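Local structure of putative histidinol-phosphate aminotransferase (Burkholderia pseudomallei, 3P1T) at residues 176-181 with 274-279; 297-302 with 323-328. The protein probably catalyses the pyridoxal 5'-phosphate-dependent transfer of an amino group from L-histidinol phosphate to 2-oxoglutarate, a step of histidine biosynthesis. One frame throughout, in Å; residues are numbered along the deposited sequence.

Contact 1 of 2, residues 176-181 with 274-279. With EDO (1,2-ethanediol), chain G.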
loop_
_atom_site.group_PDB
_atom_site.type_symbol
_atom_site.label_atom_id
_atom_site.label_comp_id
_atom_site.label_asym_id
_atom_site.label_seq_id
_atom_site.Cartn_x
_atom_site.Cartn_y
_atom_site.Cartn_z
ATOM N N TYR A 176 4.060 -22.525 -11.430
ATOM C CA TYR A 176 4.602 -23.853 -11.168
ATOM C C TYR A 176 3.644 -24.935 -11.679
ATOM O O TYR A 176 3.850 -26.125 -11.393
ATOM C CB TYR A 176 4.856 -24.028 -9.661
ATOM C CG TYR A 176 5.688 -22.914 -9.065
ATOM C CD1 TYR A 176 7.058 -22.823 -9.323
ATOM C CD2 TYR A 176 5.107 -21.935 -8.269
ATOM C CE1 TYR A 176 7.824 -21.786 -8.789
ATOM C CE2 TYR A 176 5.859 -20.893 -7.739
ATOM C CZ TYR A 176 7.218 -20.827 -7.991
ATOM O OH TYR A 176 7.941 -19.803 -7.436
ATOM N N SER A 177 2.585 -24.531 -12.419
ATOM C CA SER A 177 1.568 -25.465 -12.877
ATOM C C SER A 177 1.847 -26.020 -14.297
ATOM O O SER A 177 2.894 -25.756 -14.922
ATOM C CB SER A 177 0.194 -24.811 -12.852
ATOM O OG SER A 177 0.052 -23.891 -13.921
ATOM N N SER A 178 0.891 -26.846 -14.763
ATOM C CA SER A 178 0.878 -27.527 -16.055
ATOM C C SER A 178 -0.012 -26.780 -17.046
ATOM O O SER A 178 -0.124 -27.197 -18.197
ATOM C CB SER A 178 0.376 -28.961 -15.877
ATOM O OG SER A 178 1.018 -29.623 -14.801
ATOM N N PHE A 179 -0.651 -25.681 -16.602
ATOM C CA PHE A 179 -1.587 -24.925 -17.429
ATOM C C PHE A 179 -1.133 -23.452 -17.602
ATOM O O PHE A 179 -1.968 -22.559 -17.720
ATOM C CB PHE A 179 -3.016 -25.009 -16.840
ATOM C CG PHE A 179 -3.222 -24.623 -15.386
ATOM C CD1 PHE A 179 -3.563 -23.318 -15.035
ATOM C CD2 PHE A 179 -3.178 -25.583 -14.379
ATOM C CE1 PHE A 179 -3.808 -22.974 -13.705
ATOM C CE2 PHE A 179 -3.414 -25.231 -13.046
ATOM C CZ PHE A 179 -3.725 -23.929 -12.721
ATOM N N ARG A 180 0.182 -23.219 -17.714
ATOM C CA ARG A 180 0.735 -21.883 -17.942
ATOM C C ARG A 180 0.362 -21.347 -19.326
ATOM O O ARG A 180 0.194 -20.136 -19.478
ATOM C CB ARG A 180 2.257 -21.878 -17.799
ATOM C CG ARG A 180 2.753 -22.085 -16.379
ATOM C CD ARG A 180 4.270 -22.002 -16.328
ATOM N NE ARG A 180 4.750 -20.648 -16.604
ATOM C CZ ARG A 180 5.991 -20.340 -16.961
ATOM N NH1 ARG A 180 6.894 -21.294 -17.131
ATOM N NH2 ARG A 180 6.331 -19.080 -17.178
ATOM N N ALA A 181 0.231 -22.241 -20.330
ATOM C CA ALA A 181 -0.118 -21.889 -21.720
ATOM C C ALA A 181 -1.522 -21.240 -21.819
ATOM O O ALA A 181 -1.731 -20.334 -22.627
ATOM C CB ALA A 181 -0.058 -23.128 -22.605
ATOM N N SER A 274 0.010 -34.885 -4.652
ATOM C CA SER A 274 0.410 -34.272 -5.916
ATOM C C SER A 274 0.349 -32.745 -5.761
ATOM O O SER A 274 -0.416 -32.255 -4.922
ATOM C CB SER A 274 -0.482 -34.750 -7.059
ATOM O OG SER A 274 -1.825 -34.311 -6.911
ATOM N N SER A 275 1.212 -32.007 -6.473
ATOM C CA SER A 275 1.237 -30.554 -6.372
ATOM C C SER A 275 1.482 -29.916 -7.695
ATOM O O SER A 275 2.294 -30.418 -8.482
ATOM C CB SER A 275 2.311 -30.082 -5.397
ATOM O OG SER A 275 2.298 -28.663 -5.284
ATOM N N GLU A 276 0.833 -28.753 -7.903
ATOM C CA GLU A 276 0.977 -27.900 -9.077
ATOM C C GLU A 276 1.603 -26.565 -8.668
ATOM O O GLU A 276 1.721 -25.666 -9.486
ATOM C CB GLU A 276 -0.385 -27.698 -9.740
ATOM C CG GLU A 276 -0.868 -28.890 -10.533
ATOM C CD GLU A 276 -0.228 -28.956 -11.897
ATOM O OE1 GLU A 276 -0.765 -28.309 -12.824
ATOM O OE2 GLU A 276 0.825 -29.621 -12.035
ATOM N N ALA A 277 2.016 -26.442 -7.406
ATOM C CA ALA A 277 2.625 -25.219 -6.865
ATOM C C ALA A 277 4.094 -25.484 -6.460
ATOM O O ALA A 277 4.602 -26.543 -6.792
ATOM C CB ALA A 277 1.816 -24.729 -5.685
ATOM N N ASN A 278 4.767 -24.546 -5.756
ATOM C CA ASN A 278 6.177 -24.661 -5.357
ATOM C C ASN A 278 6.352 -25.298 -3.959
ATOM O O ASN A 278 7.297 -24.976 -3.237
ATOM C CB ASN A 278 6.838 -23.265 -5.374
ATOM C CG ASN A 278 6.169 -22.211 -4.531
ATOM O OD1 ASN A 278 5.020 -22.340 -4.083
ATOM N ND2 ASN A 278 6.859 -21.109 -4.350
ATOM N N PHE A 279 5.475 -26.231 -3.602
ATOM C CA PHE A 279 5.491 -26.890 -2.301
ATOM C C PHE A 279 4.829 -28.243 -2.398
ATOM O O PHE A 279 4.206 -28.521 -3.420
ATOM C CB PHE A 279 4.763 -26.012 -1.251
ATOM C CG PHE A 279 3.333 -25.668 -1.601
ATOM C CD1 PHE A 279 2.317 -26.606 -1.457
ATOM C CD2 PHE A 279 3.006 -24.415 -2.091
ATOM C CE1 PHE A 279 1.007 -26.304 -1.830
ATOM C CE2 PHE A 279 1.685 -24.101 -2.425
ATOM C CZ PHE A 279 0.697 -25.046 -2.292
HETATM C C1 EDO G . 5.073 -33.042 -9.022
HETATM O O1 EDO G . 5.382 -33.520 -7.698
HETATM C C2 EDO G . 3.548 -33.032 -9.227
HETATM O O2 EDO G . 3.109 -32.353 -10.428
HETATM O O HOH W 1 3.489 -28.512 -12.825
#
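E276 reaches across to S178 and is gripped there by both its carboxylate oxygens. OE1 accepts the backbone N-H of S178, N to OE1 2.9 Å, on its syn side but 33° out of the carboxylate plane. OE2 takes the hydroxyl of the same residue, S178 OG to E276 OE2 2.8 Å, through its syn lone pair. One serine thus meets both oxygens, and OE2 also accepts from a water that donates to the carbonyl oxygen of Y176 as well. That water ties the acid back to the other backbone. The glutamate gets there by bending at chi2, which folds its chain over toward S177 and S178.

The second half of the contact is a stack. The CB of N278 sits over the middle of the Y176 ring, 3.5 Å from the centroid and 11° off the normal, a CH-pi contact; the amide lies 15° from the ring plane, with N278 CG 3.5 Å from Y176 CE2.

In this putative PLP-dependent aminotransferase of the class I/II family, the contact joins the loop that follows strand 166-170 of the seven-stranded sheet to the loop leading into strand 279-283 of the smaller four-stranded one.

Further out, two ST turns shape the loops. S177 OG accepts the N-H of F179, while also bonding V174 O. S275 OG accepts from A277 N at 3.1 Å and gives its own proton to F279 O. Helix 244-267 backs the Y176 side: R258 bonds the carbonyl oxygens of both Y176 and A277, and H250 takes up the hydroxyl of Y176. The amide nitrogen of N278 goes to N24 O.

Contact 2 of 2, residues 297-302 with 323-328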
loop_
_atom_site.group_PDB
_atom_site.type_symbol
_atom_site.label_atom_id
_atom_site.label_comp_id
_atom_site.label_asym_id
_atom_site.label_seq_id
_atom_site.Cartn_x
_atom_site.Cartn_y
_atom_site.Cartn_z
ATOM N N ARG A 297 16.734 -29.184 14.268
ATOM C CA ARG A 297 17.719 -29.334 13.197
ATOM C C ARG A 297 17.724 -28.119 12.281
ATOM O O ARG A 297 18.233 -28.194 11.162
ATOM C CB ARG A 297 17.431 -30.608 12.403
ATOM C CG ARG A 297 17.845 -31.827 13.177
ATOM C CD ARG A 297 16.975 -33.029 12.894
ATOM N NE ARG A 297 17.376 -34.168 13.720
ATOM C CZ ARG A 297 16.994 -34.352 14.981
ATOM N NH1 ARG A 297 16.178 -33.484 15.570
ATOM N NH2 ARG A 297 17.407 -35.416 15.656
ATOM N N GLY A 298 17.177 -27.009 12.773
ATOM C CA GLY A 298 17.100 -25.734 12.059
ATOM C C GLY A 298 16.343 -25.752 10.744
ATOM O O GLY A 298 16.679 -25.000 9.819
ATOM N N ILE A 299 15.318 -26.621 10.653
ATOM C CA ILE A 299 14.486 -26.765 9.465
ATOM C C ILE A 299 13.097 -26.252 9.835
ATOM O O ILE A 299 12.501 -26.712 10.810
ATOM C CB ILE A 299 14.514 -28.224 8.935
ATOM C CG1 ILE A 299 15.944 -28.560 8.459
ATOM C CG2 ILE A 299 13.508 -28.403 7.785
ATOM C CD1 ILE A 299 16.216 -29.961 8.211
ATOM N N GLN A 300 12.618 -25.244 9.091
ATOM C CA GLN A 300 11.339 -24.604 9.374
ATOM C C GLN A 300 10.329 -24.939 8.255
ATOM O O GLN A 300 10.514 -24.522 7.116
ATOM C CB GLN A 300 11.554 -23.079 9.527
ATOM C CG GLN A 300 10.499 -22.363 10.337
ATOM N N VAL A 301 9.300 -25.741 8.566
ATOM C CA VAL A 301 8.231 -26.076 7.608
ATOM C C VAL A 301 6.924 -25.396 8.108
ATOM O O VAL A 301 6.955 -24.761 9.161
ATOM C CB VAL A 301 8.039 -27.603 7.332
ATOM C CG1 VAL A 301 9.291 -28.221 6.713
ATOM C CG2 VAL A 301 7.579 -28.374 8.567
ATOM N N LYS A 302 5.805 -25.506 7.358
ATOM C CA LYS A 302 4.515 -24.903 7.713
ATOM C C LYS A 302 3.535 -25.960 8.215
ATOM O O LYS A 302 3.388 -27.011 7.587
ATOM C CB LYS A 302 3.922 -24.167 6.485
ATOM C CG LYS A 302 2.492 -23.592 6.646
ATOM C CD LYS A 302 2.367 -22.391 7.581
ATOM C CE LYS A 302 2.822 -21.119 6.929
ATOM N NZ LYS A 302 2.644 -19.948 7.814
ATOM N N ASN A 323 16.728 -28.424 0.186
ATOM C CA ASN A 323 15.960 -29.645 -0.006
ATOM C C ASN A 323 16.774 -30.855 0.461
ATOM O O ASN A 323 16.185 -31.786 1.019
ATOM C CB ASN A 323 15.545 -29.779 -1.464
ATOM C CG ASN A 323 14.718 -28.618 -1.974
ATOM O OD1 ASN A 323 14.117 -27.854 -1.214
ATOM N ND2 ASN A 323 14.680 -28.455 -3.280
ATOM N N ASP A 324 18.129 -30.810 0.289
ATOM C CA ASP A 324 19.077 -31.832 0.782
ATOM C C ASP A 324 18.963 -31.965 2.319
ATOM O O ASP A 324 18.816 -33.074 2.835
ATOM C CB ASP A 324 20.547 -31.495 0.384
ATOM C CG ASP A 324 21.041 -31.870 -1.018
ATOM O OD1 ASP A 324 20.335 -32.644 -1.720
ATOM O OD2 ASP A 324 22.182 -31.455 -1.382
ATOM N N ARG A 325 18.984 -30.802 3.029
ATOM C CA ARG A 325 18.888 -30.677 4.489
ATOM C C ARG A 325 17.568 -31.273 5.003
ATOM O O ARG A 325 17.596 -32.076 5.946
ATOM C CB ARG A 325 19.024 -29.204 4.921
ATOM C CG ARG A 325 20.456 -28.655 4.802
ATOM C CD ARG A 325 20.954 -28.010 6.087
ATOM N NE ARG A 325 20.706 -28.886 7.233
ATOM C CZ ARG A 325 20.088 -28.522 8.352
ATOM N NH1 ARG A 325 19.716 -27.258 8.536
ATOM N NH2 ARG A 325 19.879 -29.407 9.317
ATOM N N LEU A 326 16.435 -30.914 4.346
ATOM C CA LEU A 326 15.105 -31.403 4.688
ATOM C C LEU A 326 15.012 -32.910 4.532
ATOM O O LEU A 326 14.532 -33.588 5.451
ATOM C CB LEU A 326 14.001 -30.751 3.843
ATOM C CG LEU A 326 12.634 -31.390 4.094
ATOM C CD1 LEU A 326 11.770 -30.525 4.960
ATOM C CD2 LEU A 326 11.995 -31.941 2.826
ATOM N N LEU A 327 15.440 -33.430 3.366
ATOM C CA LEU A 327 15.360 -34.863 3.083
ATOM C C LEU A 327 16.215 -35.675 4.075
ATOM O O LEU A 327 15.761 -36.732 4.521
ATOM C CB LEU A 327 15.771 -35.170 1.631
ATOM C CG LEU A 327 14.805 -34.676 0.528
ATOM C CD1 LEU A 327 15.402 -34.868 -0.833
ATOM C CD2 LEU A 327 13.443 -35.358 0.594
ATOM N N ALA A 328 17.398 -35.159 4.470
ATOM C CA ALA A 328 18.286 -35.857 5.414
ATOM C C ALA A 328 17.650 -35.927 6.806
ATOM O O ALA A 328 17.713 -36.974 7.448
ATOM C CB ALA A 328 19.639 -35.175 5.481
#
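R325, on helix 320-333, reaches over I299 to the backbone of R297, where helix 288-296 gives way to strand 299-303. This is a helix packed on a strand of the four-stranded sheet in the smaller part of the aminotransferase fold, and the turn it meets is a Schellman motif with G298, at positive phi, as its C-prime residue. From CB, which points at the other segment, the arginine chain bends at chi2 and again at chi3, curling round so that the guanidinium lies over the isoleucine. CZ comes within 4.1 Å of I299 CD1, which lies under one face of the group, toward its rim. At the tip, NH2 gives a hydrogen bond to R297 O, 2.8 Å long and only 9° out of the guanidinium plane; NH1 adds a weak one to that oxygen and another weak one to Q17 O. The same I299 CD1 also rests on the helix backbone, 3.4 Å from R325 O.

The side chain of R297 itself turns off to F293, through a hydrogen bond from NH1 to F293 O and a cation-pi contact with the ring, and to E332, through a salt bridge from NH2. One residue along from R325, L326 carries the apolar half. With CG of L326 anti to its backbone nitrogen (chi1 173°), CD1 touches two branches of the strand, 3.9 Å from I299 CG2 and 3.8 Å from V301 CG1.

In the fold
Contact 1 closes before contact 2 opens along the chain, and the two do not touch: their centres are 22 Å apart and their nearest atoms about 8 Å. The four-stranded sheet relates them. Segment 274-279 runs into strand 279-283, one of the sheet's two outermost, while 297-302 lies on strand 299-303, with 312-316 in between. Helix 244-267 serves both, since R258 bonds to contact 1 and R260 pairs with D324 of contact 2. The centre of contact 1, which joins this sheet to the seven-stranded one, lies about 11 Å from the chain centre; that of contact 2, which packs the last helix on it, about 22 Å. Contact 1 also has a bound 1,2-ethanediol, probably from the crystallisation liquor.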